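Local coordinates for protein alpha-(N-acetylaminomethylene)succinic acid hydrolase (Mesorhizobium loti, PDB 3KXP) that catalyses the final step of vitamin B6 degradation, hydrolysing (E)-2-(acetamidomethylene)succinate to succinic semialdehyde, acetate, ammonia and carbon dioxide, at residues S50-I55 with L107-E112; R103-S108 with A234-T239; V139-G144 with Y295-S300; E191-V196 with I214-G219; Y204-A209 with G291-V296. One frame throughout, in Å; residues are numbered along the deposited sequence.

Interaction 1 of 5, residues S50-I55 with L107-E112; sequences SRRVDI and LSDKPE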
# COMPACT_ATOMS: atom_id res chain seq x y z
N SER A 50 19.10 -19.05 -17.54
CA SER A 50 18.55 -18.23 -18.61
C SER A 50 18.07 -19.14 -19.72
O SER A 50 18.69 -20.16 -19.99
CB SER A 50 19.61 -17.28 -19.15
OG SER A 50 20.14 -16.44 -18.14
N ARG A 51 16.97 -18.77 -20.36
CA ARG A 51 16.44 -19.56 -21.46
C ARG A 51 15.45 -18.73 -22.25
O ARG A 51 14.77 -17.86 -21.71
CB ARG A 51 15.75 -20.83 -20.94
CG ARG A 51 14.33 -20.65 -20.38
CD ARG A 51 13.86 -21.92 -19.67
NE ARG A 51 12.47 -21.88 -19.21
CZ ARG A 51 11.42 -22.10 -19.99
NH1 ARG A 51 11.58 -22.40 -21.27
NH2 ARG A 51 10.19 -22.06 -19.47
N ARG A 52 15.40 -18.98 -23.55
CA ARG A 52 14.48 -18.25 -24.40
C ARG A 52 13.19 -19.06 -24.44
O ARG A 52 13.19 -20.25 -24.74
CB ARG A 52 15.06 -18.08 -25.81
CG ARG A 52 16.39 -17.33 -25.84
CD ARG A 52 16.76 -16.96 -27.26
NE ARG A 52 15.96 -15.84 -27.72
CZ ARG A 52 15.37 -15.76 -28.91
NH1 ARG A 52 15.48 -16.74 -29.79
NH2 ARG A 52 14.67 -14.68 -29.21
N VAL A 53 12.09 -18.40 -24.10
CA VAL A 53 10.79 -19.04 -24.06
C VAL A 53 9.94 -18.63 -25.23
O VAL A 53 9.70 -17.45 -25.47
CB VAL A 53 10.04 -18.69 -22.77
CG1 VAL A 53 8.73 -19.47 -22.71
CG2 VAL A 53 10.92 -19.01 -21.57
N ASP A 54 9.47 -19.63 -25.97
CA ASP A 54 8.61 -19.39 -27.12
C ASP A 54 7.21 -19.30 -26.54
O ASP A 54 6.70 -20.26 -25.98
CB ASP A 54 8.72 -20.55 -28.10
CG ASP A 54 7.93 -20.33 -29.38
OD1 ASP A 54 8.09 -21.14 -30.32
OD2 ASP A 54 7.13 -19.37 -29.44
N ILE A 55 6.59 -18.13 -26.64
CA ILE A 55 5.24 -17.94 -26.13
C ILE A 55 4.27 -17.78 -27.29
O ILE A 55 3.16 -17.27 -27.13
CB ILE A 55 5.16 -16.71 -25.20
CG1 ILE A 55 5.45 -15.43 -25.99
CG2 ILE A 55 6.13 -16.86 -24.04
CD1 ILE A 55 5.18 -14.14 -25.22
N LEU A 107 18.27 -10.48 -24.82
CA LEU A 107 18.40 -11.62 -25.71
C LEU A 107 17.05 -12.11 -26.23
O LEU A 107 16.89 -13.28 -26.54
CB LEU A 107 19.14 -12.76 -25.01
CG LEU A 107 20.62 -12.51 -24.69
CD1 LEU A 107 21.27 -13.79 -24.15
CD2 LEU A 107 21.35 -12.04 -25.94
N SER A 108 16.09 -11.20 -26.31
CA SER A 108 14.76 -11.54 -26.80
C SER A 108 14.60 -11.14 -28.26
O SER A 108 15.43 -10.43 -28.82
CB SER A 108 13.70 -10.85 -25.94
OG SER A 108 13.77 -11.33 -24.61
N ASP A 109 13.52 -11.61 -28.89
CA ASP A 109 13.27 -11.28 -30.29
C ASP A 109 13.13 -9.78 -30.44
O ASP A 109 12.74 -9.08 -29.51
CB ASP A 109 11.99 -11.97 -30.78
CG ASP A 109 12.20 -13.44 -31.07
OD1 ASP A 109 13.35 -13.91 -30.98
OD2 ASP A 109 11.20 -14.13 -31.40
N LYS A 110 13.45 -9.29 -31.63
CA LYS A 110 13.37 -7.87 -31.91
C LYS A 110 12.63 -7.59 -33.21
O LYS A 110 13.23 -7.24 -34.23
CB LYS A 110 14.79 -7.29 -31.95
CG LYS A 110 15.56 -7.60 -30.68
CD LYS A 110 16.94 -7.02 -30.68
CE LYS A 110 17.60 -7.25 -29.34
NZ LYS A 110 17.60 -8.69 -28.99
N PRO A 111 11.30 -7.75 -33.19
CA PRO A 111 10.48 -7.52 -34.38
C PRO A 111 10.70 -6.15 -35.00
O PRO A 111 11.19 -5.24 -34.35
CB PRO A 111 9.05 -7.72 -33.86
CG PRO A 111 9.17 -7.41 -32.39
CD PRO A 111 10.46 -8.10 -32.04
N GLU A 112 10.33 -6.03 -36.27
CA GLU A 112 10.48 -4.80 -37.02
C GLU A 112 9.58 -3.70 -36.45
O GLU A 112 9.90 -2.52 -36.55
CB GLU A 112 10.13 -5.07 -38.50
CG GLU A 112 10.45 -3.96 -39.48
CD GLU A 112 10.19 -4.38 -40.94
OE1 GLU A 112 9.02 -4.69 -41.28
OE2 GLU A 112 11.15 -4.39 -41.74
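Arg-52 and Ser-108 are the residues whose CA atoms come nearest, 7.1 Å apart, where strand residues 50-54 run past the irregular loop 107-112. That spacing is too wide for the main chains to pair, and a single long side chain bridges it. Arg-52 sets off toward the loop and bends at chi3 (75°), which brings its guanidinium against a carbonyl and a carboxylate of that loop. Arg-52 NE donates to the carbonyl O of Leu-107 at 3.0 Å, an acceptor tilted out of the guanidinium plane, and the bond is bent (138° at the hydrogen). At the guanidinium edge, Arg-52 NH2 forms a salt bridge with OD1 of Asp-109; the modelled length of 2.3 Å is implausibly short and its exact value doubtful. In the alpha/beta hydrolase fold seen here, strand 49-54 is an outermost strand of the central sheet, and the arginine ties it to the long connection between strand 96-100 and helix 117-131. Asp-109 is held a second time, its OD2 accepting from the backbone N of Thr-59 at the start of strand 59-65. Within the loop, Lys-110 NZ donates to Ser-108 O and Gly-106 O, while Ser-108 OG bonds to Asp-101 O.

Interaction 2 of 5, residues R103-S108 with A234-T239; sequences RGHGLS and AAMAQT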
# COMPACT_ATOMS: atom_id res chain seq x y z
N ARG A 103 10.54 -7.53 -25.46
CA ARG A 103 10.77 -7.38 -26.88
C ARG A 103 11.62 -6.16 -27.21
O ARG A 103 11.43 -5.08 -26.65
CB ARG A 103 9.44 -7.30 -27.63
CG ARG A 103 8.63 -6.04 -27.35
CD ARG A 103 7.51 -5.93 -28.36
NE ARG A 103 6.69 -7.14 -28.35
CZ ARG A 103 6.00 -7.58 -29.39
NH1 ARG A 103 5.28 -8.69 -29.29
NH2 ARG A 103 6.03 -6.91 -30.54
N GLY A 104 12.56 -6.36 -28.13
CA GLY A 104 13.45 -5.29 -28.54
C GLY A 104 14.66 -5.15 -27.63
O GLY A 104 15.59 -4.41 -27.94
N HIS A 105 14.66 -5.90 -26.52
CA HIS A 105 15.75 -5.81 -25.55
C HIS A 105 16.47 -7.13 -25.29
O HIS A 105 16.05 -8.19 -25.73
CB HIS A 105 15.22 -5.30 -24.20
CG HIS A 105 14.46 -4.01 -24.28
ND1 HIS A 105 13.23 -3.90 -24.91
CD2 HIS A 105 14.73 -2.78 -23.77
CE1 HIS A 105 12.78 -2.67 -24.77
NE2 HIS A 105 13.66 -1.97 -24.08
N GLY A 106 17.57 -7.02 -24.55
CA GLY A 106 18.36 -8.17 -24.17
C GLY A 106 18.52 -9.24 -25.22
O GLY A 106 18.84 -8.95 -26.37
N LEU A 107 18.27 -10.48 -24.82
CA LEU A 107 18.40 -11.62 -25.71
C LEU A 107 17.05 -12.11 -26.23
O LEU A 107 16.89 -13.28 -26.54
CB LEU A 107 19.14 -12.76 -25.01
CG LEU A 107 20.62 -12.51 -24.69
CD1 LEU A 107 21.27 -13.79 -24.15
CD2 LEU A 107 21.35 -12.04 -25.94
N SER A 108 16.09 -11.20 -26.31
CA SER A 108 14.76 -11.54 -26.80
C SER A 108 14.60 -11.14 -28.26
O SER A 108 15.43 -10.43 -28.82
CB SER A 108 13.70 -10.85 -25.94
OG SER A 108 13.77 -11.33 -24.61
N ALA A 234 16.08 0.68 -33.39
CA ALA A 234 14.76 0.95 -33.96
C ALA A 234 13.69 0.63 -32.92
O ALA A 234 12.71 1.35 -32.80
CB ALA A 234 14.54 0.12 -35.22
N ALA A 235 13.89 -0.46 -32.19
CA ALA A 235 12.94 -0.88 -31.15
C ALA A 235 12.83 0.20 -30.07
O ALA A 235 11.73 0.51 -29.60
CB ALA A 235 13.39 -2.22 -30.52
N MSE A 236 13.97 0.77 -29.69
CA MSE A 236 14.01 1.83 -28.69
C MSE A 236 13.24 3.08 -29.14
O MSE A 236 12.41 3.61 -28.40
CB MSE A 236 15.45 2.23 -28.37
CG MSE A 236 16.30 1.10 -27.83
SE MSE A 236 15.39 0.15 -26.41
CE MSE A 236 14.62 -1.31 -27.44
N ALA A 237 13.54 3.54 -30.35
CA ALA A 237 12.90 4.72 -30.90
C ALA A 237 11.39 4.55 -30.93
O ALA A 237 10.65 5.46 -30.57
CB ALA A 237 13.42 5.01 -32.32
N GLN A 238 10.93 3.37 -31.34
CA GLN A 238 9.50 3.11 -31.39
C GLN A 238 8.91 2.98 -29.99
O GLN A 238 7.80 3.45 -29.75
CB GLN A 238 9.22 1.84 -32.19
CG GLN A 238 9.62 1.96 -33.65
CD GLN A 238 9.36 0.70 -34.42
OE1 GLN A 238 8.21 0.30 -34.62
NE2 GLN A 238 10.43 0.04 -34.86
N THR A 239 9.65 2.35 -29.08
CA THR A 239 9.18 2.19 -27.71
C THR A 239 9.06 3.54 -27.02
O THR A 239 8.05 3.82 -26.36
CB THR A 239 10.14 1.32 -26.91
OG1 THR A 239 10.17 0.01 -27.49
CG2 THR A 239 9.69 1.22 -25.47
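The loop that follows strand 96-100 meets helix 233-242 beside the chloride-binding region, with Gly-104 and His-105 packed against Ala-235 and Met-236. At Gly-104 the backbones come within 5.1 Å, CA to CA of Ala-235, and the methyl CB of Ala-235 rests 3.7 Å from Gly-104 CA. A CB on Gly-104 would collide with that methyl, and the positive phi (85°) also suits glycine. Met-236, a selenomethionine in the crystal, bends at chi2 and chi3, turning its terminal methyl back to the loop. Met-236 CE lies 3.3 Å from Gly-104 O and sits over one face of the His-105 imidazole as a CH-pi contact, 3.6 Å from the ring centroid. SE approaches the same ring obliquely. In this alpha/beta hydrolase fold the helix belongs to the region between strands 159-165 and 258-263, so the contact joins that excursion to a loop of the core. The imidazole's rotation is fixed by His-105 ND1, which donates to Arg-103 O at 2.8 Å from above the carbonyl plane, the acceptor lying in the ring plane. His-105 also packs on Leu-143, a chloride-site residue, and Thr-239, one turn beyond Ala-235, touches Ile-77 of that site.

Interaction 3 of 5, residues V139-G144 with Y295-S300; sequences VGHSLG and YVNEVS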
# COMPACT_ATOMS: atom_id res chain seq x y z
N VAL A 139 6.14 -7.00 -11.18
CA VAL A 139 7.01 -5.97 -10.64
C VAL A 139 7.68 -5.28 -11.82
O VAL A 139 8.61 -5.82 -12.42
CB VAL A 139 8.11 -6.57 -9.76
CG1 VAL A 139 9.06 -5.47 -9.28
CG2 VAL A 139 7.50 -7.29 -8.58
N GLY A 140 7.22 -4.08 -12.16
CA GLY A 140 7.79 -3.39 -13.31
C GLY A 140 8.39 -2.02 -13.06
O GLY A 140 7.88 -1.24 -12.26
N HIS A 141 9.47 -1.73 -13.76
CA HIS A 141 10.13 -0.44 -13.63
C HIS A 141 9.95 0.37 -14.89
O HIS A 141 10.36 -0.07 -15.97
CB HIS A 141 11.62 -0.61 -13.36
CG HIS A 141 12.35 0.70 -13.26
ND1 HIS A 141 13.66 0.85 -13.65
CD2 HIS A 141 11.94 1.91 -12.82
CE1 HIS A 141 14.02 2.11 -13.47
NE2 HIS A 141 13.00 2.77 -12.96
N SER A 142 9.34 1.54 -14.76
CA SER A 142 9.13 2.44 -15.90
C SER A 142 8.38 1.73 -17.04
O SER A 142 7.20 1.42 -16.90
CB SER A 142 10.48 2.99 -16.36
OG SER A 142 10.33 4.26 -16.97
N LEU A 143 9.06 1.50 -18.18
CA LEU A 143 8.45 0.79 -19.31
C LEU A 143 7.77 -0.47 -18.78
O LEU A 143 6.63 -0.77 -19.13
CB LEU A 143 9.51 0.37 -20.34
CG LEU A 143 9.11 -0.71 -21.37
CD1 LEU A 143 7.98 -0.22 -22.26
CD2 LEU A 143 10.29 -1.07 -22.23
N GLY A 144 8.49 -1.21 -17.93
CA GLY A 144 7.93 -2.42 -17.35
C GLY A 144 6.68 -2.12 -16.53
O GLY A 144 5.69 -2.85 -16.62
N TYR A 295 15.34 5.86 -11.01
CA TYR A 295 15.84 4.49 -10.85
C TYR A 295 15.73 3.96 -9.42
O TYR A 295 16.71 3.57 -8.80
CB TYR A 295 17.28 4.46 -11.35
CG TYR A 295 17.38 5.08 -12.71
CD1 TYR A 295 16.98 4.37 -13.85
CD2 TYR A 295 17.72 6.42 -12.86
CE1 TYR A 295 16.91 4.99 -15.10
CE2 TYR A 295 17.66 7.05 -14.11
CZ TYR A 295 17.25 6.33 -15.22
OH TYR A 295 17.17 6.95 -16.45
N VAL A 296 14.49 3.92 -8.93
CA VAL A 296 14.20 3.49 -7.57
C VAL A 296 14.79 2.16 -7.10
O VAL A 296 15.51 2.12 -6.10
CB VAL A 296 12.68 3.44 -7.34
CG1 VAL A 296 12.39 3.24 -5.85
CG2 VAL A 296 12.04 4.73 -7.87
N ASN A 297 14.47 1.07 -7.79
CA ASN A 297 14.96 -0.23 -7.36
C ASN A 297 16.49 -0.35 -7.32
O ASN A 297 17.05 -1.03 -6.45
CB ASN A 297 14.33 -1.36 -8.20
CG ASN A 297 14.58 -1.20 -9.69
OD1 ASN A 297 15.19 -2.07 -10.32
ND2 ASN A 297 14.09 -0.10 -10.27
N GLU A 298 17.18 0.32 -8.24
CA GLU A 298 18.63 0.25 -8.25
C GLU A 298 19.28 1.20 -7.23
O GLU A 298 20.28 0.86 -6.60
CB GLU A 298 19.16 0.53 -9.66
CG GLU A 298 19.01 -0.65 -10.62
CD GLU A 298 19.15 -0.28 -12.09
OE1 GLU A 298 18.21 0.31 -12.65
OE2 GLU A 298 20.20 -0.59 -12.69
N VAL A 299 18.69 2.39 -7.06
CA VAL A 299 19.24 3.38 -6.15
C VAL A 299 18.85 3.15 -4.69
O VAL A 299 19.61 3.49 -3.79
CB VAL A 299 18.82 4.82 -6.59
CG1 VAL A 299 19.44 5.86 -5.66
CG2 VAL A 299 19.25 5.08 -8.03
N SER A 300 17.68 2.57 -4.44
CA SER A 300 17.21 2.31 -3.08
C SER A 300 16.72 0.87 -2.95
O SER A 300 15.53 0.63 -2.71
CB SER A 300 16.07 3.26 -2.71
OG SER A 300 16.42 4.61 -2.94
O HOH W 1 15.64 -0.94 -12.99
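His-141 reaches from the nucleophile elbow (Gly-140, Ser-142, Gly-144) to the helix 296-299 that follows the probable catalytic histidine, His-294. Ser-142 at the apex, with its positive phi, is the probable nucleophile of the triad usual in alpha/beta hydrolases. From CB, which points toward the helix, chi1 (178°) carries the imidazole straight on, away from the backbone N, between Asn-297 and Tyr-295. His-141 CB itself is 4.0 Å from Asn-297 ND2. The same amide nitrogen, Asn-297 ND2, lies over one face of the ring, 3.6 Å from His-141 CG, while Ser-142 CB packs against the opposite face. His-141 ND1 lies 2.7 Å from a water O. That water donates to Asn-297 OD1 and to Glu-298 OE1, so one solvent molecule links the imidazole to both helix side chains. Farther round the ring, His-141 CE1 lies 3.7 Å from Tyr-295 CD1, which sits at the imidazole edge; the ring planes of His-141 and Tyr-295 stand at 79°, an oblique pair. His-141 NE2, on the far side of the ring from CB, bonds to the carbonyl O of His-294. With an alanine in place of His-141, that carbonyl would probably lose its donor and the bridging water one of its three partners, leaving the loop that carries His-294 less firmly placed. Past the water, Glu-298 OE2 is salt-bridged to Arg-215 NE.

Interaction 4 of 5, residues E191-V196 with I214-G219; sequences EDIKAV and IRAESG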
# COMPACT_ATOMS: atom_id res chain seq x y z
N GLU A 191 34.66 0.70 -26.72
CA GLU A 191 35.96 0.05 -26.84
C GLU A 191 36.11 -1.19 -25.96
O GLU A 191 36.66 -2.21 -26.39
CB GLU A 191 37.05 1.08 -26.50
CG GLU A 191 38.41 0.50 -26.18
CD GLU A 191 39.43 1.59 -25.92
OE1 GLU A 191 39.13 2.50 -25.12
OE2 GLU A 191 40.53 1.52 -26.50
N ASP A 192 35.61 -1.10 -24.73
CA ASP A 192 35.68 -2.21 -23.79
C ASP A 192 34.69 -1.96 -22.67
O ASP A 192 34.06 -0.90 -22.61
CB ASP A 192 37.10 -2.36 -23.25
CG ASP A 192 37.68 -1.06 -22.73
OD1 ASP A 192 38.92 -0.90 -22.80
OD2 ASP A 192 36.90 -0.20 -22.24
N ILE A 193 34.54 -2.93 -21.77
CA ILE A 193 33.58 -2.77 -20.70
C ILE A 193 33.84 -1.53 -19.85
O ILE A 193 32.90 -0.93 -19.33
CB ILE A 193 33.51 -4.04 -19.81
CG1 ILE A 193 32.22 -4.00 -18.97
CG2 ILE A 193 34.73 -4.14 -18.92
CD1 ILE A 193 31.96 -5.26 -18.17
N LYS A 194 35.10 -1.13 -19.72
CA LYS A 194 35.41 0.05 -18.93
C LYS A 194 34.73 1.28 -19.55
O LYS A 194 34.18 2.13 -18.83
CB LYS A 194 36.92 0.27 -18.84
CG LYS A 194 37.30 1.53 -18.09
CD LYS A 194 38.78 1.62 -17.76
CE LYS A 194 39.04 2.80 -16.83
NZ LYS A 194 40.46 2.89 -16.37
N ALA A 195 34.76 1.36 -20.87
CA ALA A 195 34.14 2.48 -21.56
C ALA A 195 32.62 2.45 -21.39
O ALA A 195 31.98 3.50 -21.37
CB ALA A 195 34.51 2.46 -23.05
N VAL A 196 32.06 1.26 -21.27
CA VAL A 196 30.62 1.10 -21.10
C VAL A 196 30.20 1.62 -19.72
O VAL A 196 29.18 2.30 -19.60
CB VAL A 196 30.19 -0.39 -21.22
CG1 VAL A 196 28.70 -0.55 -20.89
CG2 VAL A 196 30.45 -0.89 -22.62
N ILE A 214 26.45 -4.28 -13.34
CA ILE A 214 25.49 -5.28 -13.78
C ILE A 214 24.91 -4.94 -15.16
O ILE A 214 24.80 -5.81 -16.02
CB ILE A 214 24.34 -5.46 -12.75
CG1 ILE A 214 24.86 -6.22 -11.53
CG2 ILE A 214 23.17 -6.23 -13.39
CD1 ILE A 214 23.86 -6.33 -10.39
N ARG A 215 24.56 -3.68 -15.37
CA ARG A 215 24.02 -3.24 -16.66
C ARG A 215 25.11 -3.39 -17.72
O ARG A 215 24.85 -3.86 -18.83
CB ARG A 215 23.58 -1.78 -16.60
CG ARG A 215 22.25 -1.51 -15.92
CD ARG A 215 22.05 -0.02 -15.78
NE ARG A 215 20.74 0.33 -15.24
CZ ARG A 215 19.74 0.81 -15.96
NH1 ARG A 215 19.89 1.00 -17.27
NH2 ARG A 215 18.59 1.11 -15.38
N ALA A 216 26.32 -2.97 -17.38
CA ALA A 216 27.45 -3.04 -18.29
C ALA A 216 27.73 -4.46 -18.81
O ALA A 216 27.96 -4.66 -20.00
CB ALA A 216 28.70 -2.49 -17.61
N GLU A 217 27.70 -5.44 -17.92
CA GLU A 217 27.97 -6.81 -18.31
C GLU A 217 26.81 -7.51 -18.99
O GLU A 217 27.02 -8.45 -19.74
CB GLU A 217 28.38 -7.65 -17.09
CG GLU A 217 29.51 -7.08 -16.26
CD GLU A 217 29.93 -8.01 -15.14
OE1 GLU A 217 29.04 -8.65 -14.54
OE2 GLU A 217 31.15 -8.08 -14.85
N SER A 218 25.59 -7.07 -18.73
CA SER A 218 24.43 -7.74 -19.29
C SER A 218 23.77 -7.15 -20.53
O SER A 218 23.18 -7.89 -21.31
CB SER A 218 23.36 -7.91 -18.21
OG SER A 218 22.88 -6.64 -17.78
N GLY A 219 23.84 -5.84 -20.71
CA GLY A 219 23.18 -5.25 -21.86
C GLY A 219 24.03 -4.91 -23.06
O GLY A 219 23.55 -4.31 -24.01
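Ile-193 and Val-196 meet Ala-216 and Glu-217 where the first turn of helix 193-203 packs against the last turns of helix 209-218. Both helices belong to the helical cap inserted between strands 159-165 and 258-263 of the alpha/beta hydrolase fold, and this corner of it lies away from the annotated sites. Following the chain, Asp-192 comes first, as the N-cap: its OD2 accepts from the backbone N of Ala-195 at 3.0 Å, met nearly along its C-O axis, and so caps the helix N-terminus. Ile-193 then points toward the partner helix. With CG1 opposite the backbone N (chi1 -163°) and an extended chi2, the side chain of Ile-193 stretches toward that helix; CG1 passes 4.1 Å from the methyl CB of Ala-216, and the terminal CD1 reaches CG of Glu-217 at 3.6 Å. The glutamate is thus touched on its aliphatic part, while its carboxylate is engaged by Arg-213, to which OE2 is salt-bridged. One helical turn later Val-196 repeats the inward direction: CG1 lies 3.8 Å from Ala-216 CB and as far from Ala-216 CA. The alanine methyl is therefore flanked by two branched residues, and its small size lets the backbones close to 5.9 Å, CA to CA of Val-196 and Ala-216. Leu-200, a further turn along helix 193-203, also packs on Ala-216. At the end of the second helix the carbonyl O of Ile-214 takes two donors, Ser-218 N and Ser-218 OG, from opposite faces of its plane, the hydroxyl at 2.7 Å.

Interaction 5 of 5, residues Y204-A209 with G291-V296; sequences YPNIPA and GADHYV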
# COMPACT_ATOMS: atom_id res chain seq x y z
N TYR A 204 23.66 7.74 -15.76
CA TYR A 204 22.87 7.46 -14.56
C TYR A 204 23.72 7.75 -13.33
O TYR A 204 24.09 6.83 -12.60
CB TYR A 204 22.44 6.00 -14.55
CG TYR A 204 21.74 5.57 -15.81
CD1 TYR A 204 22.33 4.66 -16.68
CD2 TYR A 204 20.48 6.07 -16.13
CE1 TYR A 204 21.69 4.25 -17.84
CE2 TYR A 204 19.83 5.67 -17.30
CZ TYR A 204 20.44 4.76 -18.14
OH TYR A 204 19.78 4.35 -19.28
N PRO A 205 24.02 9.03 -13.07
CA PRO A 205 24.84 9.49 -11.94
C PRO A 205 24.47 9.00 -10.54
O PRO A 205 25.35 8.87 -9.69
CB PRO A 205 24.78 11.02 -12.06
CG PRO A 205 23.41 11.25 -12.64
CD PRO A 205 23.35 10.18 -13.72
N ASN A 206 23.20 8.72 -10.30
CA ASN A 206 22.78 8.26 -8.97
C ASN A 206 22.77 6.74 -8.79
O ASN A 206 22.60 6.25 -7.67
CB ASN A 206 21.40 8.82 -8.63
CG ASN A 206 21.36 10.32 -8.70
OD1 ASN A 206 22.21 10.99 -8.12
ND2 ASN A 206 20.37 10.87 -9.41
N ILE A 207 22.95 6.00 -9.88
CA ILE A 207 22.95 4.54 -9.79
C ILE A 207 24.29 4.04 -9.26
O ILE A 207 25.34 4.41 -9.77
CB ILE A 207 22.66 3.90 -11.17
CG1 ILE A 207 21.33 4.44 -11.72
CG2 ILE A 207 22.61 2.38 -11.04
CD1 ILE A 207 20.74 3.62 -12.87
N PRO A 208 24.26 3.19 -8.22
CA PRO A 208 25.43 2.60 -7.57
C PRO A 208 26.35 1.81 -8.51
O PRO A 208 25.87 1.11 -9.40
CB PRO A 208 24.81 1.68 -6.51
CG PRO A 208 23.52 2.35 -6.20
CD PRO A 208 23.02 2.73 -7.56
N ALA A 209 27.66 1.92 -8.31
CA ALA A 209 28.66 1.23 -9.13
C ALA A 209 28.28 -0.23 -9.42
O ALA A 209 28.38 -0.70 -10.55
CB ALA A 209 30.03 1.29 -8.47
N GLY A 291 15.48 10.04 -1.37
CA GLY A 291 16.82 9.86 -1.90
C GLY A 291 16.89 9.16 -3.25
O GLY A 291 17.97 9.06 -3.82
N ALA A 292 15.75 8.70 -3.76
CA ALA A 292 15.72 8.00 -5.04
C ALA A 292 15.19 8.85 -6.20
O ALA A 292 14.25 9.63 -6.03
CB ALA A 292 14.88 6.73 -4.92
N ASP A 293 15.81 8.70 -7.36
CA ASP A 293 15.36 9.42 -8.55
C ASP A 293 14.53 8.41 -9.34
O ASP A 293 13.92 7.51 -8.75
CB ASP A 293 16.55 9.95 -9.38
CG ASP A 293 17.47 8.85 -9.89
OD1 ASP A 293 18.40 9.16 -10.67
OD2 ASP A 293 17.27 7.67 -9.51
N HIS A 294 14.50 8.53 -10.67
CA HIS A 294 13.71 7.61 -11.47
C HIS A 294 14.07 6.14 -11.27
O HIS A 294 13.19 5.26 -11.34
CB HIS A 294 13.84 7.99 -12.95
CG HIS A 294 13.21 7.01 -13.90
ND1 HIS A 294 11.88 6.67 -13.84
CD2 HIS A 294 13.73 6.35 -14.96
CE1 HIS A 294 11.60 5.83 -14.82
NE2 HIS A 294 12.70 5.62 -15.52
N TYR A 295 15.34 5.86 -11.01
CA TYR A 295 15.84 4.49 -10.85
C TYR A 295 15.73 3.96 -9.42
O TYR A 295 16.71 3.57 -8.80
CB TYR A 295 17.28 4.46 -11.35
CG TYR A 295 17.38 5.08 -12.71
CD1 TYR A 295 16.98 4.37 -13.85
CD2 TYR A 295 17.72 6.42 -12.86
CE1 TYR A 295 16.91 4.99 -15.10
CE2 TYR A 295 17.66 7.05 -14.11
CZ TYR A 295 17.25 6.33 -15.22
OH TYR A 295 17.17 6.95 -16.45
N VAL A 296 14.49 3.92 -8.93
CA VAL A 296 14.20 3.49 -7.57
C VAL A 296 14.79 2.16 -7.10
O VAL A 296 15.51 2.12 -6.10
CB VAL A 296 12.68 3.44 -7.34
CG1 VAL A 296 12.39 3.24 -5.85
CG2 VAL A 296 12.04 4.73 -7.87
O HOH W 2 20.70 8.94 -12.16
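The 2.9 Å hydrogen bond from Asn-206 ND2 to Asp-293 OD1 is straight at the hydrogen (178°), yet it strikes the carboxylate from well out of its plane. A water reinforces it, accepting from Asn-206 N and donating to the same OD1. Asp-293 CG sits between its backbone N and carbonyl carbon (chi1 61°), which lets the second oxygen, Asp-293 OD2, accept from Tyr-295 N at 3.0 Å, an Asx turn that shapes the loop around His-294, the probable catalytic histidine. Beside this polar patch the rings of Tyr-204 and Tyr-295 make an offset edge-to-face pair with planes at 73°: CD2 of Tyr-204 lies over the Tyr-295 face, and Tyr-204 CE2 is 3.1 Å from Tyr-295 OH. The opposite face of Tyr-295 receives CD2 of His-294. Ile-207 CD1 lies 3.7 Å from Tyr-295 CG, where the ring begins. An alanine at Tyr-295 is likely to leave the Tyr-204 edge without its partner and open a gap beside the imidazole of His-294. The contact joins the turn between helices 193-203 and 209-218 to the loop between strand 286-289 and helix 296-299, with Arg-215 of helix 209-218 making a cation-pi contact with Tyr-204 and touching Tyr-295.

Overall arrangement
Four of the contacts form two touching pairs. Interactions 1 and 2, with centres 11 Å apart, share Leu-107 and Ser-108, so the loop before helix 117-131 joins edge strand 49-54 at one end and helix 233-242 at the other. Interactions 3 and 5, 10 Å apart, share Tyr-295 and Val-296 and frame the probable catalytic histidine. Interaction 4, within the cap, is nested along the chain inside the loops closed by interactions 2 and 3, and its Arg-215 touches interactions 3 and 5. Leu-143 of interaction 3 packs on interaction 2, linking the pairs. Interactions 2 and 5 join the cap to loops of the core, interaction 5 at the one bearing that histidine, while interaction 1 lies about 28 Å from interaction 5, centre to centre.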